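Long-range contacts in peptidase, M20/M25/M40 family (Staphylococcus aureus, PDB 4EWT), which probably hydrolyses amide bonds of N-acylated amino acids or related compounds at a two-manganese centre, as a member of the M20 peptidase family: residues H159-H164 / P343-Y348; A74-F79 / E333-Y338. One frame throughout, in Å; residues are numbered along the deposited sequence.

How the contacts relate
Both contacts are buried in the domain that holds the metals, and both reach the same mixed sheet, in which strands 72-78 and 159-166 are neighbours. Contact 1 pairs 159-166 with 344-350 edge to edge, so its chemistry is mostly backbone hydrogen bonding with apolar side chains on the two faces. Contact 2 joins strand 72-78 to the turn that starts helix 335-341, and there a charged network does most of the work. The helix runs on into strand 344-350, and the rings of Phe335 and Phe346 meet where the two contacts touch. Water 2, bound to manganese, is common to both, so the sheet's pairing and the charged network converge on the metal centre.

Contact 1: H159-H164 / P343-Y348; sequences HVLGVH and PSAFIY. With MN (manganese (II) ion), chain F.
The ring of Phe346 leans toward the backbone of the next strand and meets it obliquely, where Gly162 has no side chain in the way. With CG anti to the backbone N (chi1 -168°), the ring brings CD1 to 3.7 Å from Gly162 C and carries CZ onward to 3.4 Å from His164 CB. The Phe346 and His164 rings meet rim to rim, neither lying over the other.

Beneath this runs a regular parallel pair in the central sheet of the metal-binding domain. Gly162 is bonded through both of its backbone polar atoms: its N donates to Ala345 O, and its O receives Ile347 N at 2.8 Å. Ala345 N to Val160 O and His164 N to Ile347 O continue the ladder. At the start, Pro343 O takes a weak bond from Val160 N and a bent one from His159 ND1 at 3.3 Å (137° at the hydrogen), the imidazole approaching from above the carbonyl plane.

The face bearing Leu161, Ala345, Val163 and Ile347 is apolar, and Leu161 and Val163 on it pack against helix 372-386. Here Ile347 holds CG1 between its backbone N and carbonyl carbon (chi1 65°), which presses it to 3.5 Å from Val163 CG2, tighter than usual for two carbons. Leu161 CD1 reaches across to Ala345 CB at 4.0 Å.

On the other face, near its C-terminal end, strand 159-166 carries a metal ligand. His164 NE2 binds manganese at 2.3 Å, in a site completed by Cys103, His105 and waters 1 and 2; water 2 lies in the plane of the imidazole at its edge. Because Ile347 O holds the His164 backbone N and Phe346 CZ bears on CB, the neighbouring strand probably helps, as a second shell, to place the manganese-binding imidazole.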
ATOM      1  N   HIS A 159     -23.425 -44.190  -2.942  1.00 39.69           N
ATOM      2  CA  HIS A 159     -23.144 -42.968  -3.706  1.00 37.17           C
ATOM      3  C   HIS A 159     -24.247 -41.919  -3.540  1.00 34.08           C
ATOM      4  O   HIS A 159     -25.402 -42.268  -3.293  1.00 33.61           O
ATOM      5  CB  HIS A 159     -23.003 -43.279  -5.199  1.00 37.78           C
ATOM      6  CG  HIS A 159     -21.810 -44.114  -5.543  1.00 40.89           C
ATOM      7  ND1 HIS A 159     -20.572 -43.572  -5.808  1.00 41.40           N
ATOM      8  CD2 HIS A 159     -21.675 -45.452  -5.696  1.00 43.19           C
ATOM      9  CE1 HIS A 159     -19.722 -44.540  -6.098  1.00 45.15           C
ATOM     10  NE2 HIS A 159     -20.367 -45.691  -6.043  1.00 47.63           N
ATOM     11  N   VAL A 160     -23.888 -40.640  -3.689  1.00 32.00           N
ATOM     12  CA  VAL A 160     -24.875 -39.555  -3.668  1.00 29.48           C
ATOM     13  C   VAL A 160     -24.873 -38.821  -5.004  1.00 28.42           C
ATOM     14  O   VAL A 160     -23.822 -38.541  -5.561  1.00 28.68           O
ATOM     15  CB  VAL A 160     -24.637 -38.540  -2.519  1.00 28.83           C
ATOM     16  CG1 VAL A 160     -25.863 -37.632  -2.345  1.00 26.58           C
ATOM     17  CG2 VAL A 160     -24.337 -39.256  -1.215  1.00 30.63           C
ATOM     18  N   LEU A 161     -26.060 -38.529  -5.521  1.00 27.03           N
ATOM     19  CA  LEU A 161     -26.188 -37.725  -6.726  1.00 26.43           C
ATOM     20  C   LEU A 161     -27.066 -36.522  -6.418  1.00 24.98           C
ATOM     21  O   LEU A 161     -28.035 -36.620  -5.676  1.00 24.31           O
ATOM     22  CB  LEU A 161     -26.763 -38.559  -7.885  1.00 27.31           C
ATOM     23  CG  LEU A 161     -27.064 -37.865  -9.223  1.00 27.19           C
ATOM     24  CD1 LEU A 161     -25.805 -37.341  -9.890  1.00 27.49           C
ATOM     25  CD2 LEU A 161     -27.794 -38.800 -10.170  1.00 27.69           C
ATOM     26  N   GLY A 162     -26.694 -35.371  -6.957  1.00 24.98           N
ATOM     27  CA  GLY A 162     -27.501 -34.177  -6.801  1.00 23.83           C
ATOM     28  C   GLY A 162     -27.510 -33.387  -8.084  1.00 24.50           C
ATOM     29  O   GLY A 162     -26.599 -33.488  -8.902  1.00 25.01           O
ATOM     30  N   VAL A 163     -28.547 -32.586  -8.249  1.00 24.57           N
ATOM     31  CA  VAL A 163     -28.705 -31.775  -9.434  1.00 26.05           C
ATOM     32  C   VAL A 163     -29.032 -30.372  -8.974  1.00 26.06           C
ATOM     33  O   VAL A 163     -29.756 -30.192  -7.994  1.00 25.64           O
ATOM     34  CB  VAL A 163     -29.836 -32.314 -10.355  1.00 27.00           C
ATOM     35  CG1 VAL A 163     -30.316 -31.242 -11.330  1.00 28.81           C
ATOM     36  CG2 VAL A 163     -29.359 -33.526 -11.120  1.00 27.61           C
ATOM     37  N   HIS A 164     -28.460 -29.388  -9.662  1.00 26.68           N
ATOM     38  CA  HIS A 164     -28.849 -28.006  -9.484  1.00 27.13           C
ATOM     39  C   HIS A 164     -29.228 -27.433 -10.840  1.00 29.11           C
ATOM     40  O   HIS A 164     -28.483 -27.586 -11.819  1.00 30.04           O
ATOM     41  CB  HIS A 164     -27.690 -27.202  -8.877  1.00 26.85           C
ATOM     42  CG  HIS A 164     -28.133 -26.054  -8.027  1.00 26.17           C
ATOM     43  ND1 HIS A 164     -28.718 -24.925  -8.555  1.00 27.44           N
ATOM     44  CD2 HIS A 164     -28.083 -25.864  -6.689  1.00 25.41           C
ATOM     45  CE1 HIS A 164     -28.998 -24.082  -7.577  1.00 29.87           C
ATOM     46  NE2 HIS A 164     -28.615 -24.623  -6.435  1.00 27.83           N
ATOM     47  N   PRO A 343     -18.512 -41.002  -2.206  1.00 41.09           N
ATOM     48  CA  PRO A 343     -18.256 -40.579  -3.579  1.00 40.13           C
ATOM     49  C   PRO A 343     -19.544 -40.049  -4.201  1.00 37.97           C
ATOM     50  O   PRO A 343     -20.584 -40.727  -4.164  1.00 37.57           O
ATOM     51  CB  PRO A 343     -17.805 -41.871  -4.274  1.00 43.20           C
ATOM     52  CG  PRO A 343     -18.234 -42.969  -3.394  1.00 45.16           C
ATOM     53  CD  PRO A 343     -18.247 -42.435  -2.008  1.00 44.44           C
ATOM     54  N   SER A 344     -19.493 -38.828  -4.726  1.00 35.92           N
ATOM     55  CA  SER A 344     -20.711 -38.181  -5.201  1.00 33.83           C
ATOM     56  C   SER A 344     -20.487 -37.443  -6.510  1.00 33.16           C
ATOM     57  O   SER A 344     -19.342 -37.243  -6.936  1.00 33.82           O
ATOM     58  CB  SER A 344     -21.253 -37.214  -4.145  1.00 31.88           C
ATOM     59  OG  SER A 344     -21.174 -37.786  -2.855  1.00 33.84           O
ATOM     60  N   ALA A 345     -21.601 -37.068  -7.140  1.00 31.66           N
ATOM     61  CA  ALA A 345     -21.607 -36.240  -8.331  1.00 30.96           C
ATOM     62  C   ALA A 345     -22.723 -35.211  -8.202  1.00 29.33           C
ATOM     63  O   ALA A 345     -23.884 -35.550  -7.947  1.00 28.67           O
ATOM     64  CB  ALA A 345     -21.809 -37.081  -9.570  1.00 32.92           C
ATOM     65  N   PHE A 346     -22.354 -33.947  -8.345  1.00 28.29           N
ATOM     66  CA  PHE A 346     -23.316 -32.858  -8.348  1.00 27.05           C
ATOM     67  C   PHE A 346     -23.313 -32.352  -9.767  1.00 27.82           C
ATOM     68  O   PHE A 346     -22.281 -31.903 -10.259  1.00 28.78           O
ATOM     69  CB  PHE A 346     -22.868 -31.774  -7.366  1.00 25.93           C
ATOM     70  CG  PHE A 346     -23.915 -30.729  -7.063  1.00 24.46           C
ATOM     71  CD1 PHE A 346     -25.101 -31.066  -6.398  1.00 24.19           C
ATOM     72  CD2 PHE A 346     -23.698 -29.403  -7.404  1.00 23.01           C
ATOM     73  CE1 PHE A 346     -26.056 -30.082  -6.093  1.00 21.31           C
ATOM     74  CE2 PHE A 346     -24.645 -28.408  -7.092  1.00 22.81           C
ATOM     75  CZ  PHE A 346     -25.820 -28.756  -6.439  1.00 21.56           C
ATOM     76  N   ILE A 347     -24.451 -32.467 -10.442  1.00 28.37           N
ATOM     77  CA  ILE A 347     -24.527 -32.086 -11.854  1.00 30.01           C
ATOM     78  C   ILE A 347     -25.539 -30.962 -12.075  1.00 29.80           C
ATOM     79  O   ILE A 347     -26.333 -30.647 -11.191  1.00 29.08           O
ATOM     80  CB  ILE A 347     -24.818 -33.304 -12.784  1.00 31.58           C
ATOM     81  CG1 ILE A 347     -26.199 -33.893 -12.507  1.00 31.91           C
ATOM     82  CG2 ILE A 347     -23.712 -34.360 -12.655  1.00 32.85           C
ATOM     83  CD1 ILE A 347     -26.641 -34.964 -13.487  1.00 35.09           C
ATOM     84  N   TYR A 348     -25.502 -30.356 -13.255  1.00 31.13           N
ATOM     85  CA  TYR A 348     -26.312 -29.188 -13.524  1.00 31.80           C
ATOM     86  C   TYR A 348     -27.301 -29.399 -14.660  1.00 33.60           C
ATOM     87  O   TYR A 348     -26.985 -30.061 -15.653  1.00 35.46           O
ATOM     88  CB  TYR A 348     -25.423 -27.996 -13.867  1.00 32.79           C
ATOM     89  CG  TYR A 348     -24.310 -27.709 -12.886  1.00 32.21           C
ATOM     90  CD1 TYR A 348     -24.586 -27.318 -11.575  1.00 31.79           C
ATOM     91  CD2 TYR A 348     -22.979 -27.800 -13.280  1.00 34.13           C
ATOM     92  CE1 TYR A 348     -23.563 -27.026 -10.678  1.00 31.18           C
ATOM     93  CE2 TYR A 348     -21.944 -27.507 -12.392  1.00 34.24           C
ATOM     94  CZ  TYR A 348     -22.247 -27.128 -11.093  1.00 33.00           C
ATOM     95  OH  TYR A 348     -21.234 -26.847 -10.209  1.00 33.59           O
TER
HETATM   96 MN    MN F 402     -29.019 -23.642  -4.421  1.00 35.56          MN
HETATM   97  O   HOH W   1     -27.365 -22.728  -2.822  1.00 31.85           O
HETATM   98  O   HOH W   2     -28.442 -25.665  -3.600  1.00 36.08           O

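Contact 2: A74-F79 / E333-Y338; sequences AIRADF and EDFAYY
Arg76 drives its guanidinium end-on into Glu333, NH1 and NH2 both donating to the single oxygen OE2, each at 2.9 Å. Its NH2 also forms a salt bridge with Asp334 OD1, which lies 2.8 Å away in the guanidinium plane at the edge. With Asp78 these residues make a buried salt-bridge network between the end of a sheet strand and the start of a helix. Glu333 OE2 has a third donor, Phe335 N at 3.1 Å, a capping bond that uses the anti lone pair, so the oxygen holding the arginine also steadies the turn leading into the helix. Gln135 braces the network from outside, bonding Arg76 NH2 and Asp334 OD1.

The other carboxylate oxygen faces the metal: manganese-bound water 2 donates to Glu333 OE1 at 2.7 Å, which makes Glu333 a second-shell residue of the site. The same water approaches Asp78 OD2 doubtfully closely, perhaps linking strand and turn a second time. Asp78 OD2 and Glu333 OE2 come within 4.1 Å of each other, a like-charge approach that the arginine probably eases. Asp78 turns its other oxygen to His108.

The guanidinium lies between the Asp78 carboxylate, attracted by charge alone over one face, and Phe335 CB over the opposite one, both offset toward the rim. Arg76 leaves the strand with CG anti to the backbone N (chi1 -179°); a bend at chi2 then brings methylene CD to the edge of the Phe335 ring, in its plane. Tyr338 crosses the chain at about a right angle, its CE2 lying 3.6 Å from Arg76 NE.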
ATOM      1  N   ALA A  74     -28.266 -42.489  -3.090  1.00 34.11           N
ATOM      2  CA  ALA A  74     -28.984 -41.347  -2.559  1.00 31.98           C
ATOM      3  C   ALA A  74     -29.093 -40.274  -3.626  1.00 30.24           C
ATOM      4  O   ALA A  74     -28.135 -40.005  -4.357  1.00 30.20           O
ATOM      5  CB  ALA A  74     -28.313 -40.811  -1.313  1.00 32.01           C
ATOM      6  N   ILE A  75     -30.276 -39.681  -3.726  1.00 28.68           N
ATOM      7  CA  ILE A  75     -30.499 -38.553  -4.628  1.00 27.46           C
ATOM      8  C   ILE A  75     -31.019 -37.370  -3.809  1.00 26.68           C
ATOM      9  O   ILE A  75     -31.881 -37.530  -2.954  1.00 26.92           O
ATOM     10  CB  ILE A  75     -31.428 -38.931  -5.814  1.00 27.30           C
ATOM     11  CG1 ILE A  75     -32.762 -39.492  -5.318  1.00 26.73           C
ATOM     12  CG2 ILE A  75     -30.726 -39.967  -6.711  1.00 29.03           C
ATOM     13  CD1 ILE A  75     -33.742 -39.813  -6.427  1.00 27.14           C
ATOM     14  N   ARG A  76     -30.463 -36.191  -4.050  1.00 26.15           N
ATOM     15  CA  ARG A  76     -30.631 -35.079  -3.121  1.00 26.27           C
ATOM     16  C   ARG A  76     -31.323 -33.867  -3.754  1.00 26.07           C
ATOM     17  O   ARG A  76     -30.983 -33.457  -4.862  1.00 25.26           O
ATOM     18  CB  ARG A  76     -29.264 -34.707  -2.535  1.00 26.44           C
ATOM     19  CG  ARG A  76     -29.266 -33.583  -1.528  1.00 26.97           C
ATOM     20  CD  ARG A  76     -29.134 -32.223  -2.197  1.00 25.94           C
ATOM     21  NE  ARG A  76     -28.572 -31.271  -1.253  1.00 27.24           N
ATOM     22  CZ  ARG A  76     -27.979 -30.126  -1.581  1.00 25.97           C
ATOM     23  NH1 ARG A  76     -27.870 -29.741  -2.856  1.00 24.40           N
ATOM     24  NH2 ARG A  76     -27.488 -29.374  -0.615  1.00 25.72           N
ATOM     25  N   ALA A  77     -32.311 -33.326  -3.038  1.00 26.89           N
ATOM     26  CA  ALA A  77     -32.954 -32.054  -3.391  1.00 27.58           C
ATOM     27  C   ALA A  77     -33.095 -31.189  -2.148  1.00 28.43           C
ATOM     28  O   ALA A  77     -33.589 -31.650  -1.124  1.00 29.38           O
ATOM     29  CB  ALA A  77     -34.333 -32.292  -4.018  1.00 27.41           C
ATOM     30  N   ASP A  78     -32.666 -29.934  -2.241  1.00 28.89           N
ATOM     31  CA  ASP A  78     -32.819 -28.978  -1.134  1.00 30.61           C
ATOM     32  C   ASP A  78     -34.097 -28.151  -1.283  1.00 31.32           C
ATOM     33  O   ASP A  78     -34.645 -28.043  -2.391  1.00 31.28           O
ATOM     34  CB  ASP A  78     -31.571 -28.089  -0.955  1.00 30.59           C
ATOM     35  CG  ASP A  78     -30.957 -27.634  -2.279  1.00 31.43           C
ATOM     36  OD1 ASP A  78     -31.529 -27.883  -3.367  1.00 33.58           O
ATOM     37  OD2 ASP A  78     -29.883 -27.010  -2.228  1.00 32.92           O
ATOM     38  N   PHE A  79     -34.592 -27.607  -0.171  1.00 32.43           N
ATOM     39  CA  PHE A  79     -35.885 -26.912  -0.198  1.00 33.71           C
ATOM     40  C   PHE A  79     -36.016 -25.585   0.560  1.00 35.59           C
ATOM     41  O   PHE A  79     -37.119 -25.028   0.631  1.00 37.08           O
ATOM     42  CB  PHE A  79     -37.040 -27.857   0.163  1.00 34.16           C
ATOM     43  CG  PHE A  79     -36.992 -28.413   1.565  1.00 35.04           C
ATOM     44  CD1 PHE A  79     -37.555 -27.710   2.632  1.00 37.02           C
ATOM     45  CD2 PHE A  79     -36.451 -29.674   1.808  1.00 33.50           C
ATOM     46  CE1 PHE A  79     -37.551 -28.244   3.922  1.00 38.04           C
ATOM     47  CE2 PHE A  79     -36.446 -30.219   3.098  1.00 35.09           C
ATOM     48  CZ  PHE A  79     -36.995 -29.502   4.157  1.00 37.47           C
ATOM     49  N   GLU A 333     -21.664 -24.602  -1.943  1.00 33.46           N
ATOM     50  CA  GLU A 333     -22.816 -25.472  -1.972  1.00 32.36           C
ATOM     51  C   GLU A 333     -22.611 -26.502  -0.867  1.00 31.75           C
ATOM     52  O   GLU A 333     -21.543 -27.125  -0.794  1.00 31.55           O
ATOM     53  CB  GLU A 333     -22.902 -26.126  -3.363  1.00 31.88           C
ATOM     54  CG  GLU A 333     -23.802 -27.334  -3.494  1.00 32.85           C
ATOM     55  CD  GLU A 333     -25.246 -27.040  -3.189  1.00 34.28           C
ATOM     56  OE1 GLU A 333     -25.808 -26.129  -3.835  1.00 37.04           O
ATOM     57  OE2 GLU A 333     -25.810 -27.717  -2.302  1.00 32.36           O
ATOM     58  N   ASP A 334     -23.610 -26.692  -0.006  1.00 30.75           N
ATOM     59  CA  ASP A 334     -23.423 -27.631   1.102  1.00 30.50           C
ATOM     60  C   ASP A 334     -23.564 -29.111   0.741  1.00 29.00           C
ATOM     61  O   ASP A 334     -23.269 -29.985   1.557  1.00 30.04           O
ATOM     62  CB  ASP A 334     -24.167 -27.208   2.385  1.00 32.29           C
ATOM     63  CG  ASP A 334     -25.514 -27.883   2.565  1.00 33.23           C
ATOM     64  OD1 ASP A 334     -26.069 -28.445   1.597  1.00 32.23           O
ATOM     65  OD2 ASP A 334     -26.024 -27.831   3.711  1.00 35.16           O
ATOM     66  N   PHE A 335     -23.953 -29.382  -0.501  1.00 26.79           N
ATOM     67  CA  PHE A 335     -23.826 -30.725  -1.070  1.00 25.97           C
ATOM     68  C   PHE A 335     -22.398 -31.237  -0.888  1.00 26.45           C
ATOM     69  O   PHE A 335     -22.167 -32.447  -0.837  1.00 26.62           O
ATOM     70  CB  PHE A 335     -24.189 -30.730  -2.559  1.00 24.57           C
ATOM     71  CG  PHE A 335     -24.218 -32.103  -3.174  1.00 24.38           C
ATOM     72  CD1 PHE A 335     -25.394 -32.849  -3.179  1.00 22.48           C
ATOM     73  CD2 PHE A 335     -23.070 -32.649  -3.762  1.00 23.90           C
ATOM     74  CE1 PHE A 335     -25.439 -34.114  -3.738  1.00 22.86           C
ATOM     75  CE2 PHE A 335     -23.097 -33.911  -4.327  1.00 24.12           C
ATOM     76  CZ  PHE A 335     -24.292 -34.657  -4.315  1.00 25.01           C
ATOM     77  N   ALA A 336     -21.450 -30.304  -0.789  1.00 26.12           N
ATOM     78  CA  ALA A 336     -20.035 -30.646  -0.630  1.00 27.09           C
ATOM     79  C   ALA A 336     -19.770 -31.523   0.586  1.00 28.68           C
ATOM     80  O   ALA A 336     -18.813 -32.295   0.593  1.00 29.97           O
ATOM     81  CB  ALA A 336     -19.200 -29.394  -0.566  1.00 26.68           C
ATOM     82  N   TYR A 337     -20.603 -31.382   1.615  1.00 29.34           N
ATOM     83  CA  TYR A 337     -20.554 -32.247   2.792  1.00 31.67           C
ATOM     84  C   TYR A 337     -20.878 -33.705   2.477  1.00 32.46           C
ATOM     85  O   TYR A 337     -20.202 -34.595   2.985  1.00 34.98           O
ATOM     86  CB  TYR A 337     -21.478 -31.735   3.902  1.00 32.45           C
ATOM     87  CG  TYR A 337     -20.924 -30.550   4.670  1.00 32.91           C
ATOM     88  CD1 TYR A 337     -19.753 -30.662   5.417  1.00 34.03           C
ATOM     89  CD2 TYR A 337     -21.590 -29.326   4.669  1.00 31.97           C
ATOM     90  CE1 TYR A 337     -19.248 -29.571   6.129  1.00 35.02           C
ATOM     91  CE2 TYR A 337     -21.109 -28.244   5.373  1.00 31.84           C
ATOM     92  CZ  TYR A 337     -19.937 -28.369   6.096  1.00 34.48           C
ATOM     93  OH  TYR A 337     -19.468 -27.285   6.789  1.00 36.96           O
ATOM     94  N   TYR A 338     -21.897 -33.956   1.647  1.00 31.26           N
ATOM     95  CA  TYR A 338     -22.166 -35.318   1.159  1.00 31.85           C
ATOM     96  C   TYR A 338     -20.973 -35.821   0.369  1.00 32.54           C
ATOM     97  O   TYR A 338     -20.524 -36.954   0.551  1.00 33.86           O
ATOM     98  CB  TYR A 338     -23.395 -35.378   0.235  1.00 30.34           C
ATOM     99  CG  TYR A 338     -24.647 -34.815   0.827  1.00 29.92           C
ATOM    100  CD1 TYR A 338     -25.301 -35.471   1.867  1.00 30.77           C
ATOM    101  CD2 TYR A 338     -25.191 -33.634   0.343  1.00 27.96           C
ATOM    102  CE1 TYR A 338     -26.437 -34.958   2.420  1.00 30.68           C
ATOM    103  CE2 TYR A 338     -26.339 -33.112   0.889  1.00 29.25           C
ATOM    104  CZ  TYR A 338     -26.959 -33.785   1.932  1.00 30.05           C
ATOM    105  OH  TYR A 338     -28.108 -33.283   2.497  1.00 32.56           O
TER
HETATM  106  O   HOH W   2     -28.442 -25.665  -3.600  1.00 36.08           O